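Transcriptional regulator, ROK family (Vibrio cholerae O1 biovar eltor, PDB 1Z05) probably binds DNA to control transcription of carbohydrate-metabolism genes, as a zinc-containing ROK-family homologue of Escherichia coli Mlc. Local coordinates at residues I54-L59 with I83-V88; I122-L127 with V131-K136; W221-K226 with G254-G259; I351-F356 with P388-D393. One frame throughout, in Å; residues are numbered along the deposited sequence.

Interaction 1 (I54-L59 with I83-V88)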
loop_
_atom_site.group_PDB
_atom_site.type_symbol
_atom_site.label_atom_id
_atom_site.label_comp_id
_atom_site.label_asym_id
_atom_site.label_seq_id
_atom_site.Cartn_x
_atom_site.Cartn_y
_atom_site.Cartn_z
ATOM N N ILE A 54 -16.808 -14.690 -25.392
ATOM C CA ILE A 54 -15.391 -14.792 -25.741
ATOM C C ILE A 54 -15.005 -16.249 -25.980
ATOM O O ILE A 54 -15.434 -17.132 -25.242
ATOM C CB ILE A 54 -14.490 -14.128 -24.643
ATOM C CG1 ILE A 54 -13.013 -14.123 -25.062
ATOM C CG2 ILE A 54 -14.697 -14.796 -23.271
ATOM C CD1 ILE A 54 -12.100 -13.297 -24.135
ATOM N N SER A 55 -14.196 -16.489 -27.010
ATOM C CA SER A 55 -13.759 -17.841 -27.341
ATOM C C SER A 55 -12.649 -18.316 -26.418
ATOM O O SER A 55 -11.952 -17.510 -25.793
ATOM C CB SER A 55 -13.279 -17.915 -28.786
ATOM O OG SER A 55 -12.047 -17.239 -28.952
ATOM N N ARG A 56 -12.478 -19.633 -26.351
ATOM C CA ARG A 56 -11.419 -20.214 -25.544
ATOM C C ARG A 56 -10.046 -19.815 -26.073
ATOM O O ARG A 56 -9.120 -19.591 -25.291
ATOM C CB ARG A 56 -11.563 -21.734 -25.484
ATOM C CG ARG A 56 -12.605 -22.202 -24.483
ATOM C CD ARG A 56 -12.719 -23.716 -24.489
ATOM N NE ARG A 56 -13.754 -24.182 -23.569
ATOM C CZ ARG A 56 -15.062 -24.128 -23.812
ATOM N NH1 ARG A 56 -15.517 -23.622 -24.953
ATOM N NH2 ARG A 56 -15.920 -24.582 -22.909
ATOM N N ILE A 57 -9.915 -19.722 -27.396
ATOM C CA ILE A 57 -8.649 -19.286 -27.993
ATOM C C ILE A 57 -8.306 -17.829 -27.600
ATOM O O ILE A 57 -7.166 -17.544 -27.234
ATOM C CB ILE A 57 -8.554 -19.594 -29.537
ATOM C CG1 ILE A 57 -7.115 -19.451 -30.051
ATOM C CG2 ILE A 57 -9.518 -18.749 -30.358
ATOM C CD1 ILE A 57 -6.163 -20.526 -29.552
ATOM N N ASP A 58 -9.301 -16.942 -27.627
ATOM C CA ASP A 58 -9.145 -15.559 -27.148
ATOM C C ASP A 58 -8.804 -15.469 -25.652
ATOM O O ASP A 58 -7.991 -14.632 -25.241
ATOM C CB ASP A 58 -10.411 -14.743 -27.434
ATOM C CG ASP A 58 -10.501 -14.268 -28.880
ATOM O OD1 ASP A 58 -9.804 -14.824 -29.758
ATOM O OD2 ASP A 58 -11.287 -13.328 -29.141
ATOM N N LEU A 59 -9.427 -16.325 -24.841
ATOM C CA LEU A 59 -9.089 -16.418 -23.422
ATOM C C LEU A 59 -7.657 -16.903 -23.222
ATOM O O LEU A 59 -6.939 -16.405 -22.355
ATOM C CB LEU A 59 -10.058 -17.344 -22.681
ATOM C CG LEU A 59 -11.459 -16.840 -22.363
ATOM C CD1 LEU A 59 -12.310 -18.032 -21.892
ATOM C CD2 LEU A 59 -11.435 -15.714 -21.327
ATOM N N ILE A 83 -20.483 -19.972 -15.597
ATOM C CA ILE A 83 -20.364 -19.452 -16.956
ATOM C C ILE A 83 -21.144 -20.349 -17.888
ATOM O O ILE A 83 -21.497 -21.477 -17.520
ATOM C CB ILE A 83 -18.885 -19.295 -17.444
ATOM C CG1 ILE A 83 -18.184 -20.661 -17.612
ATOM C CG2 ILE A 83 -18.123 -18.322 -16.522
ATOM C CD1 ILE A 83 -16.730 -20.568 -18.094
ATOM N N HIS A 84 -21.424 -19.849 -19.085
ATOM C CA HIS A 84 -22.138 -20.640 -20.072
ATOM C C HIS A 84 -21.737 -20.248 -21.481
ATOM O O HIS A 84 -21.224 -19.152 -21.709
ATOM C CB HIS A 84 -23.652 -20.523 -19.879
ATOM C CG HIS A 84 -24.218 -19.195 -20.277
ATOM N ND1 HIS A 84 -24.879 -19.000 -21.470
ATOM C CD2 HIS A 84 -24.228 -18.001 -19.640
ATOM C CE1 HIS A 84 -25.274 -17.742 -21.551
ATOM N NE2 HIS A 84 -24.899 -17.116 -20.451
ATOM N N GLU A 85 -21.979 -21.166 -22.408
ATOM C CA GLU A 85 -21.743 -20.959 -23.836
ATOM C C GLU A 85 -22.840 -21.693 -24.616
ATOM O O GLU A 85 -23.557 -22.522 -24.051
ATOM C CB GLU A 85 -20.377 -21.524 -24.237
ATOM C CG GLU A 85 -20.226 -23.019 -23.940
ATOM C CD GLU A 85 -18.907 -23.616 -24.419
ATOM O OE1 GLU A 85 -18.250 -23.015 -25.299
ATOM O OE2 GLU A 85 -18.535 -24.697 -23.907
ATOM N N THR A 86 -22.988 -21.372 -25.898
ATOM C CA THR A 86 -23.708 -22.256 -26.814
ATOM C C THR A 86 -22.618 -22.974 -27.618
ATOM O O THR A 86 -21.905 -22.346 -28.415
ATOM C CB THR A 86 -24.682 -21.509 -27.762
ATOM O OG1 THR A 86 -25.619 -20.743 -26.998
ATOM C CG2 THR A 86 -25.468 -22.504 -28.652
ATOM N N THR A 87 -22.471 -24.275 -27.361
ATOM C CA THR A 87 -21.470 -25.099 -28.031
ATOM C C THR A 87 -21.860 -25.328 -29.490
ATOM O O THR A 87 -23.012 -25.104 -29.883
ATOM C CB THR A 87 -21.287 -26.472 -27.343
ATOM O OG1 THR A 87 -22.450 -27.279 -27.552
ATOM C CG2 THR A 87 -21.027 -26.317 -25.840
ATOM N N VAL A 88 -20.894 -25.787 -30.280
ATOM C CA VAL A 88 -21.131 -26.140 -31.684
ATOM C C VAL A 88 -22.247 -27.191 -31.807
ATOM O O VAL A 88 -23.144 -27.062 -32.644
ATOM C CB VAL A 88 -19.806 -26.618 -32.362
ATOM C CG1 VAL A 88 -20.051 -27.204 -33.744
ATOM C CG2 VAL A 88 -18.807 -25.465 -32.434
#

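Interaction 2 (I122-L127 with V131-K136)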
loop_
_atom_site.group_PDB
_atom_site.type_symbol
_atom_site.label_atom_id
_atom_site.label_comp_id
_atom_site.label_asym_id
_atom_site.label_seq_id
_atom_site.Cartn_x
_atom_site.Cartn_y
_atom_site.Cartn_z
ATOM N N ILE A 122 -29.818 -5.320 5.731
ATOM C CA ILE A 122 -29.600 -6.572 5.025
ATOM C C ILE A 122 -30.189 -6.397 3.636
ATOM O O ILE A 122 -31.352 -6.025 3.494
ATOM C CB ILE A 122 -30.234 -7.804 5.753
ATOM C CG1 ILE A 122 -29.671 -7.935 7.179
ATOM C CG2 ILE A 122 -29.963 -9.087 4.958
ATOM C CD1 ILE A 122 -30.404 -8.950 8.074
ATOM N N ALA A 123 -29.370 -6.621 2.614
ATOM C CA ALA A 123 -29.837 -6.515 1.242
ATOM C C ALA A 123 -29.511 -7.798 0.504
ATOM O O ALA A 123 -28.458 -8.397 0.719
ATOM C CB ALA A 123 -29.204 -5.321 0.540
ATOM N N LEU A 124 -30.428 -8.228 -0.347
ATOM C CA LEU A 124 -30.171 -9.330 -1.262
ATOM C C LEU A 124 -29.788 -8.730 -2.609
ATOM O O LEU A 124 -30.512 -7.879 -3.141
ATOM C CB LEU A 124 -31.412 -10.225 -1.384
ATOM C CG LEU A 124 -31.387 -11.386 -2.388
ATOM C CD1 LEU A 124 -30.452 -12.501 -1.937
ATOM C CD2 LEU A 124 -32.802 -11.916 -2.594
ATOM N N HIS A 125 -28.644 -9.168 -3.145
ATOM C CA HIS A 125 -28.147 -8.697 -4.443
ATOM C C HIS A 125 -28.083 -9.846 -5.437
ATOM O O HIS A 125 -27.883 -11.002 -5.040
ATOM C CB HIS A 125 -26.698 -8.200 -4.311
ATOM C CG HIS A 125 -26.529 -6.873 -3.635
ATOM N ND1 HIS A 125 -26.806 -6.671 -2.302
ATOM C CD2 HIS A 125 -26.017 -5.706 -4.091
ATOM C CE1 HIS A 125 -26.525 -5.420 -1.980
ATOM N NE2 HIS A 125 -26.048 -4.812 -3.049
ATOM N N GLU A 126 -28.254 -9.547 -6.723
ATOM C CA GLU A 126 -27.885 -10.509 -7.758
ATOM C C GLU A 126 -26.371 -10.450 -7.911
ATOM O O GLU A 126 -25.757 -9.408 -7.659
ATOM C CB GLU A 126 -28.613 -10.269 -9.096
ATOM C CG GLU A 126 -28.429 -8.892 -9.743
ATOM C CD GLU A 126 -27.237 -8.800 -10.708
ATOM O OE1 GLU A 126 -26.870 -9.815 -11.357
ATOM O OE2 GLU A 126 -26.682 -7.688 -10.832
ATOM N N LEU A 127 -25.778 -11.573 -8.311
ATOM C CA LEU A 127 -24.320 -11.727 -8.372
ATOM C C LEU A 127 -23.563 -10.593 -9.094
ATOM O O LEU A 127 -22.449 -10.234 -8.686
ATOM C CB LEU A 127 -23.953 -13.098 -8.969
ATOM C CG LEU A 127 -22.557 -13.626 -8.607
ATOM C CD1 LEU A 127 -22.410 -13.870 -7.100
ATOM C CD2 LEU A 127 -22.232 -14.877 -9.413
ATOM N N VAL A 131 -29.146 -4.546 -6.402
ATOM C CA VAL A 131 -29.983 -4.828 -5.230
ATOM C C VAL A 131 -31.357 -5.351 -5.654
ATOM O O VAL A 131 -31.996 -4.773 -6.530
ATOM C CB VAL A 131 -30.139 -3.573 -4.328
ATOM C CG1 VAL A 131 -30.975 -3.883 -3.067
ATOM C CG2 VAL A 131 -28.772 -3.054 -3.921
ATOM N N LEU A 132 -31.791 -6.452 -5.036
ATOM C CA LEU A 132 -33.134 -7.014 -5.248
ATOM C C LEU A 132 -34.083 -6.660 -4.098
ATOM O O LEU A 132 -35.217 -6.250 -4.329
ATOM C CB LEU A 132 -33.068 -8.543 -5.419
ATOM C CG LEU A 132 -32.174 -9.097 -6.540
ATOM C CD1 LEU A 132 -32.070 -10.611 -6.454
ATOM C CD2 LEU A 132 -32.700 -8.670 -7.901
ATOM N N ILE A 133 -33.608 -6.827 -2.863
ATOM C CA ILE A 133 -34.393 -6.537 -1.656
ATOM C C ILE A 133 -33.471 -5.874 -0.659
ATOM O O ILE A 133 -32.330 -6.277 -0.535
ATOM C CB ILE A 133 -34.902 -7.828 -0.964
ATOM C CG1 ILE A 133 -35.680 -8.724 -1.928
ATOM C CG2 ILE A 133 -35.748 -7.488 0.291
ATOM C CD1 ILE A 133 -35.852 -10.142 -1.420
ATOM N N ASP A 134 -33.959 -4.878 0.071
ATOM C CA ASP A 134 -33.192 -4.374 1.206
ATOM C C ASP A 134 -34.073 -3.930 2.361
ATOM O O ASP A 134 -35.155 -3.368 2.162
ATOM C CB ASP A 134 -32.210 -3.273 0.793
ATOM C CG ASP A 134 -32.896 -2.014 0.339
ATOM O OD1 ASP A 134 -33.993 -2.099 -0.261
ATOM O OD2 ASP A 134 -32.325 -0.929 0.578
ATOM N N THR A 135 -33.605 -4.218 3.569
ATOM C CA THR A 135 -34.333 -3.878 4.773
ATOM C C THR A 135 -33.372 -3.279 5.776
ATOM O O THR A 135 -32.229 -3.732 5.904
ATOM C CB THR A 135 -35.025 -5.111 5.398
ATOM O OG1 THR A 135 -34.062 -6.161 5.584
ATOM C CG2 THR A 135 -36.145 -5.606 4.494
ATOM N N LYS A 136 -33.849 -2.257 6.476
ATOM C CA LYS A 136 -33.105 -1.626 7.543
ATOM C C LYS A 136 -33.818 -1.936 8.855
ATOM O O LYS A 136 -35.023 -1.712 8.990
ATOM C CB LYS A 136 -33.017 -0.120 7.299
ATOM C CG LYS A 136 -32.093 0.633 8.249
ATOM C CD LYS A 136 -32.046 2.104 7.884
ATOM C CE LYS A 136 -31.223 2.901 8.884
ATOM N NZ LYS A 136 -31.299 4.371 8.643
#

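Interaction 3 (W221-K226 with G254-G259)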
loop_
_atom_site.group_PDB
_atom_site.type_symbol
_atom_site.label_atom_id
_atom_site.label_comp_id
_atom_site.label_asym_id
_atom_site.label_seq_id
_atom_site.Cartn_x
_atom_site.Cartn_y
_atom_site.Cartn_z
ATOM N N TRP A 221 -15.971 0.809 0.500
ATOM C CA TRP A 221 -16.567 1.832 -0.337
ATOM C C TRP A 221 -15.586 2.300 -1.431
ATOM O O TRP A 221 -15.973 2.458 -2.586
ATOM C CB TRP A 221 -17.055 2.982 0.550
ATOM C CG TRP A 221 -17.712 4.138 -0.117
ATOM C CD1 TRP A 221 -18.181 4.219 -1.408
ATOM C CD2 TRP A 221 -18.011 5.393 0.498
ATOM N NE1 TRP A 221 -18.717 5.465 -1.636
ATOM C CE2 TRP A 221 -18.633 6.203 -0.483
ATOM C CE3 TRP A 221 -17.799 5.920 1.780
ATOM C CZ2 TRP A 221 -19.052 7.518 -0.215
ATOM C CZ3 TRP A 221 -18.217 7.230 2.045
ATOM C CH2 TRP A 221 -18.840 8.007 1.052
ATOM N N ALA A 222 -14.318 2.497 -1.084
ATOM C CA ALA A 222 -13.318 2.851 -2.104
ATOM C C ALA A 222 -13.251 1.777 -3.201
ATOM O O ALA A 222 -13.132 2.102 -4.378
ATOM C CB ALA A 222 -11.953 3.068 -1.476
ATOM N N LEU A 223 -13.334 0.506 -2.802
ATOM C CA LEU A 223 -13.411 -0.612 -3.760
ATOM C C LEU A 223 -14.658 -0.589 -4.639
ATOM O O LEU A 223 -14.564 -0.866 -5.836
ATOM C CB LEU A 223 -13.291 -1.962 -3.036
ATOM C CG LEU A 223 -13.187 -3.239 -3.890
ATOM C CD1 LEU A 223 -11.935 -3.237 -4.767
ATOM C CD2 LEU A 223 -13.227 -4.495 -3.031
ATOM N N ALA A 224 -15.821 -0.278 -4.056
ATOM C CA ALA A 224 -17.044 -0.105 -4.833
ATOM C C ALA A 224 -16.935 1.022 -5.853
ATOM O O ALA A 224 -17.474 0.925 -6.946
ATOM C CB ALA A 224 -18.258 0.129 -3.922
ATOM N N GLU A 225 -16.247 2.097 -5.493
ATOM C CA GLU A 225 -16.036 3.180 -6.444
ATOM C C GLU A 225 -15.145 2.722 -7.611
ATOM O O GLU A 225 -15.384 3.081 -8.755
ATOM C CB GLU A 225 -15.491 4.430 -5.745
ATOM C CG GLU A 225 -16.466 5.095 -4.738
ATOM C CD GLU A 225 -17.761 5.654 -5.361
ATOM O OE1 GLU A 225 -17.774 6.081 -6.546
ATOM O OE2 GLU A 225 -18.781 5.675 -4.637
ATOM N N LYS A 226 -14.128 1.925 -7.311
ATOM C CA LYS A 226 -13.250 1.339 -8.333
ATOM C C LYS A 226 -13.938 0.280 -9.229
ATOM O O LYS A 226 -13.687 0.218 -10.438
ATOM C CB LYS A 226 -12.000 0.754 -7.649
ATOM C CG LYS A 226 -11.054 -0.073 -8.543
ATOM C CD LYS A 226 -10.506 0.731 -9.721
ATOM C CE LYS A 226 -9.738 -0.156 -10.701
ATOM N NZ LYS A 226 -9.603 0.524 -12.015
ATOM N N GLY A 254 -4.985 -0.885 -8.421
ATOM C CA GLY A 254 -6.263 -1.574 -8.567
ATOM C C GLY A 254 -6.808 -2.247 -7.326
ATOM O O GLY A 254 -7.904 -2.808 -7.356
ATOM N N ARG A 255 -6.061 -2.184 -6.225
ATOM C CA ARG A 255 -6.512 -2.763 -4.954
ATOM C C ARG A 255 -6.466 -1.755 -3.812
ATOM O O ARG A 255 -5.592 -0.884 -3.762
ATOM C CB ARG A 255 -5.703 -4.023 -4.594
ATOM C CG ARG A 255 -5.960 -5.229 -5.483
ATOM C CD ARG A 255 -5.283 -6.486 -4.922
ATOM N NE ARG A 255 -6.150 -7.220 -4.003
ATOM C CZ ARG A 255 -7.042 -8.131 -4.388
ATOM N NH1 ARG A 255 -7.191 -8.417 -5.676
ATOM N NH2 ARG A 255 -7.794 -8.752 -3.490
ATOM N N VAL A 256 -7.425 -1.877 -2.903
ATOM C CA VAL A 256 -7.530 -0.985 -1.756
ATOM C C VAL A 256 -6.531 -1.390 -0.678
ATOM O O VAL A 256 -6.375 -2.578 -0.387
ATOM C CB VAL A 256 -8.955 -1.014 -1.171
ATOM C CG1 VAL A 256 -9.082 -0.072 0.019
ATOM C CG2 VAL A 256 -9.965 -0.641 -2.254
ATOM N N LEU A 257 -5.859 -0.401 -0.092
ATOM C CA LEU A 257 -5.026 -0.639 1.088
ATOM C C LEU A 257 -5.899 -0.743 2.329
ATOM O O LEU A 257 -6.637 0.190 2.669
ATOM C CB LEU A 257 -3.988 0.468 1.274
ATOM C CG LEU A 257 -3.043 0.786 0.111
ATOM C CD1 LEU A 257 -2.040 1.849 0.538
ATOM C CD2 LEU A 257 -2.316 -0.469 -0.385
ATOM N N GLN A 258 -5.825 -1.886 2.997
ATOM C CA GLN A 258 -6.660 -2.130 4.162
ATOM C C GLN A 258 -5.831 -2.166 5.432
ATOM O O GLN A 258 -6.152 -1.478 6.392
ATOM C CB GLN A 258 -7.489 -3.412 4.005
ATOM C CG GLN A 258 -8.683 -3.262 3.054
ATOM C CD GLN A 258 -9.634 -4.450 3.067
ATOM O OE1 GLN A 258 -9.243 -5.574 3.372
ATOM N NE2 GLN A 258 -10.890 -4.203 2.720
ATOM N N GLY A 259 -4.757 -2.952 5.421
ATOM C CA GLY A 259 -3.953 -3.181 6.610
ATOM C C GLY A 259 -4.617 -4.224 7.488
ATOM O O GLY A 259 -5.774 -4.588 7.263
#

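Interaction 4 (I351-F356 with P388-D393)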
loop_
_atom_site.group_PDB
_atom_site.type_symbol
_atom_site.label_atom_id
_atom_site.label_comp_id
_atom_site.label_asym_id
_atom_site.label_seq_id
_atom_site.Cartn_x
_atom_site.Cartn_y
_atom_site.Cartn_z
ATOM N N ILE A 351 -1.647 16.190 1.713
ATOM C CA ILE A 351 -0.768 15.206 2.349
ATOM C C ILE A 351 -0.835 13.844 1.648
ATOM O O ILE A 351 0.195 13.244 1.337
ATOM C CB ILE A 351 -1.095 15.076 3.856
ATOM C CG1 ILE A 351 -0.600 16.334 4.584
ATOM C CG2 ILE A 351 -0.445 13.828 4.451
ATOM C CD1 ILE A 351 -1.165 16.512 5.992
ATOM N N VAL A 352 -2.054 13.380 1.390
ATOM C CA VAL A 352 -2.297 12.096 0.742
ATOM C C VAL A 352 -1.774 12.081 -0.705
ATOM O O VAL A 352 -1.190 11.070 -1.162
ATOM C CB VAL A 352 -3.803 11.738 0.840
ATOM C CG1 VAL A 352 -4.152 10.548 -0.015
ATOM C CG2 VAL A 352 -4.164 11.455 2.310
ATOM N N ILE A 353 -1.953 13.204 -1.402
ATOM C CA ILE A 353 -1.421 13.380 -2.758
ATOM C C ILE A 353 0.099 13.258 -2.760
ATOM O O ILE A 353 0.660 12.512 -3.564
ATOM C CB ILE A 353 -1.857 14.752 -3.363
ATOM C CG1 ILE A 353 -3.356 14.713 -3.681
ATOM C CG2 ILE A 353 -1.039 15.093 -4.610
ATOM C CD1 ILE A 353 -3.984 16.070 -3.899
ATOM N N ASN A 354 0.759 14.004 -1.871
ATOM C CA ASN A 354 2.216 13.919 -1.685
ATOM C C ASN A 354 2.744 12.501 -1.469
ATOM O O ASN A 354 3.761 12.114 -2.039
ATOM C CB ASN A 354 2.648 14.791 -0.505
ATOM C CG ASN A 354 2.888 16.228 -0.899
ATOM O OD1 ASN A 354 3.753 16.513 -1.718
ATOM N ND2 ASN A 354 2.146 17.145 -0.297
ATOM N N LEU A 355 2.055 11.743 -0.629
ATOM C CA LEU A 355 2.486 10.399 -0.278
ATOM C C LEU A 355 2.141 9.346 -1.315
ATOM O O LEU A 355 2.877 8.373 -1.466
ATOM C CB LEU A 355 1.879 9.985 1.055
ATOM C CG LEU A 355 2.406 10.770 2.246
ATOM C CD1 LEU A 355 1.465 10.536 3.370
ATOM C CD2 LEU A 355 3.812 10.331 2.632
ATOM N N PHE A 356 1.030 9.528 -2.023
ATOM C CA PHE A 356 0.534 8.469 -2.902
ATOM C C PHE A 356 0.538 8.758 -4.402
ATOM O O PHE A 356 0.427 7.823 -5.194
ATOM C CB PHE A 356 -0.857 8.005 -2.469
ATOM C CG PHE A 356 -0.869 7.298 -1.152
ATOM C CD1 PHE A 356 -0.486 5.960 -1.063
ATOM C CD2 PHE A 356 -1.270 7.963 0.003
ATOM C CE1 PHE A 356 -0.490 5.311 0.151
ATOM C CE2 PHE A 356 -1.275 7.316 1.229
ATOM C CZ PHE A 356 -0.885 5.982 1.296
ATOM N N PRO A 388 2.960 20.730 -8.230
ATOM C CA PRO A 388 2.267 20.956 -9.501
ATOM C C PRO A 388 2.142 19.704 -10.365
ATOM O O PRO A 388 1.037 19.380 -10.792
ATOM C CB PRO A 388 3.133 22.025 -10.173
ATOM C CG PRO A 388 3.590 22.851 -9.009
ATOM C CD PRO A 388 3.878 21.847 -7.916
ATOM N N VAL A 389 3.241 18.984 -10.584
ATOM C CA VAL A 389 3.205 17.769 -11.408
ATOM C C VAL A 389 2.223 16.707 -10.880
ATOM O O VAL A 389 1.644 15.947 -11.661
ATOM C CB VAL A 389 4.635 17.177 -11.647
ATOM C CG1 VAL A 389 5.183 16.489 -10.398
ATOM C CG2 VAL A 389 4.636 16.218 -12.832
ATOM N N TYR A 390 2.029 16.677 -9.562
ATOM C CA TYR A 390 1.129 15.715 -8.914
ATOM C C TYR A 390 -0.346 16.065 -9.069
ATOM O O TYR A 390 -1.189 15.180 -9.089
ATOM C CB TYR A 390 1.426 15.633 -7.414
ATOM C CG TYR A 390 2.557 14.712 -7.003
ATOM C CD1 TYR A 390 3.762 14.658 -7.718
ATOM C CD2 TYR A 390 2.432 13.923 -5.869
ATOM C CE1 TYR A 390 4.797 13.810 -7.315
ATOM C CE2 TYR A 390 3.454 13.086 -5.453
ATOM C CZ TYR A 390 4.628 13.030 -6.166
ATOM O OH TYR A 390 5.620 12.183 -5.719
ATOM N N HIS A 391 -0.660 17.354 -9.140
ATOM C CA HIS A 391 -2.057 17.784 -9.120
ATOM C C HIS A 391 -2.536 18.459 -10.412
ATOM O O HIS A 391 -3.621 19.048 -10.434
ATOM C CB HIS A 391 -2.339 18.674 -7.893
ATOM C CG HIS A 391 -1.649 20.002 -7.924
ATOM N ND1 HIS A 391 -0.704 20.367 -6.991
ATOM C CD2 HIS A 391 -1.766 21.051 -8.771
ATOM C CE1 HIS A 391 -0.266 21.584 -7.265
ATOM N NE2 HIS A 391 -0.890 22.020 -8.345
ATOM N N GLN A 392 -1.739 18.357 -11.475
ATOM C CA GLN A 392 -2.038 19.018 -12.754
ATOM C C GLN A 392 -3.338 18.545 -13.409
ATOM O O GLN A 392 -4.242 19.347 -13.667
ATOM C CB GLN A 392 -0.862 18.883 -13.736
ATOM C CG GLN A 392 0.060 20.104 -13.764
ATOM C CD GLN A 392 1.273 19.942 -14.683
ATOM O OE1 GLN A 392 1.358 19.002 -15.480
ATOM N NE2 GLN A 392 2.219 20.870 -14.567
ATOM N N ASP A 393 -3.418 17.247 -13.673
ATOM C CA ASP A 393 -4.577 16.646 -14.328
ATOM C C ASP A 393 -5.437 15.898 -13.314
ATOM O O ASP A 393 -6.078 14.890 -13.632
ATOM C CB ASP A 393 -4.116 15.708 -15.451
ATOM C CG ASP A 393 -2.815 14.981 -15.117
ATOM O OD1 ASP A 393 -2.721 14.373 -14.026
ATOM O OD2 ASP A 393 -1.885 15.017 -15.954
HETATM O O HOH W 1 4.896 10.500 -3.816
#

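Interaction 1 (I54-L59 with I83-V88)
R56 and E85 meet end-on, two nitrogens to two oxygens, and this pair is the whole of the direct contact between residues 54-59 and 83-88. NH1 of R56 gives to OE1 of E85 and NH2 of R56 to OE2 of E85, each at 2.8 Å. Both oxygens lie close to the guanidinium plane, but the carboxylate is turned 43° from it, and OE2 is met from above its own plane. Away from this tight grip the segments stand well apart: I83 turns toward the helix without reaching it, and I78 and L101 pack against the apolar side chains here. R56 and E85 are both partly exposed, and a bound sulfate lies about 4 Å from the R56 side chain. S55 N-caps the helix that carries R56. In what looks like a winged helix-turn-helix domain, the bridge ties the start of helix 56-63 to the wing strand 83-86, and the two-bond pairing probably favours the charged state of both residues.

Interaction 2 (I122-L127 with V131-K136)
L124 faces two residues of the partner strand at once, L132 and I133, and its side chain shows how. CB lies 4.1 Å from the carbonyl O of I133. With CG anti to the backbone N (chi1 175°), the chain is carried on so that CG comes within 4.2 Å of L132 CD1. The branch CD2 does the closest work at the tip, 3.7 Å from CD1 of I133, and it touches L132 CD1 as well, so the leucine slants across both neighbours. F158 of helix 144-161 packs on the same face.

The backbone explains the doubling. L124 O accepts from L132 N at 2.7 Å and from I133 N at 3.3 Å, while L124 N returns a bond to I133 O. Beyond it I122 and T135 pair through both N-H groups, and on the other face A123 CB sits 3.6 Å from D134 CB. V131 CA lies over one face of the H125 ring, toward its rim; the ring also stacks with F110.

Two residues set against one, with both N-H groups aimed at one carbonyl, make a classic beta bulge in an antiparallel hairpin, here at the margin of a mixed sheet of strand order 3-2-1-4-5, as in the actin-like ATPase fold to which ROK proteins belong.

Interaction 3 (W221-K226 with G254-G259)
V256 sends one methyl, CG2, into the side of the helix between A222 and L223. Its CB points at the helix, and chi1 of -179° sets CG1 anti to the backbone N, which puts CG2 next to that nitrogen and leading toward the helical backbone. There CG2 rests 3.6 Å from L223 N and 3.7 Å from L223 CB, with A222 CB at 4.3 Å completing a shallow seat. L223 does not come head-on: its side chain crosses V256 at a slant, the CD1 branch reaching back to CG2 at 4.1 Å while the residue also packs on A411 and Q415 of helix 407-418.

Helix 217-228 follows the last strand of the first mixed sheet and leads to the first strand of the second, so this valine lays the outermost strand of the second sheet against the linking helix of a two-domain, actin-like fold. One turn on, K226, bent at its second torsion, brings CE to 4.3 Å from G254 CA; its NZ goes on to V234 O. At G254 phi is positive (85°), and with these backbone angles a CB would press on the preceding carbonyl O, so glycine suits the turn where K226 CE passes.

W221 points away from residues 254-259 and is held within the helix by E225. The indole NE1 of W221 meets E225 OE2 at 3.0 Å on the anti side of the carboxylate, somewhat bent at 141°. The same oxygen takes F401 N, and E225 OE1 accepts from R400 N and H230 N.

Interaction 4 (I351-F356 with P388-D393)
Y390 lays the edge of its ring against the last turn of helix 332-356, a helix C-terminus meeting the short, weakly bonded helical turn 388-391. The carbonyl O of I353 lies near the ring plane, 3.2 Å from CD2 of Y390, and N354 O approaches the same edge at CE2. On the apolar side, I353 CG2 packs on Y390 CB at 3.8 Å, the two side chains running alongside in opposite senses.

Further along the ring, a water extends the contact: it accepts from Y390 OH at 2.6 Å and donates to N354 O at 2.7 Å. The hydroxyl thus reaches the helix end through a single water, which lies close to the ring plane. Y390 CG stands anti to its carbonyl carbon (chi1 -84°), which sends the ring across to the helix.

Behind these come the residues that fix the backbones. N354 has its CB directed away from Y390, and its ND2 donates to Q385 O; it also touches H269 of the second subunit, a residue that serves as a zinc ligand. I382 of helix 371-385 packs on I353 and H391. The turn carrying Y390 is held by H391 N bonding to P388 O at 3.1 Å, while the H391 imidazole sits with P388 CA 3.4 Å over one face.

From the N terminus the four contacts follow in series, none nested in or crossing another. Interaction 1 closes a loop of 23 mostly helical residues inside the probable DNA-binding domain, with its centre about 32 Å from that of the chain. Interaction 2 closes only a three-residue turn, at the margin of the first mixed sheet. Interaction 3 spans 27 residues, about half of them strand, and joins the linking helix to the second sheet. Interaction 4 closes 31 residues near the second subunit, on the opposite side of the chain's centre from interaction 2. Only interactions 3 and 4 touch, L257 CD1 lying 3.8 Å from F356 CE1; L257 also packs on L257 of the second subunit.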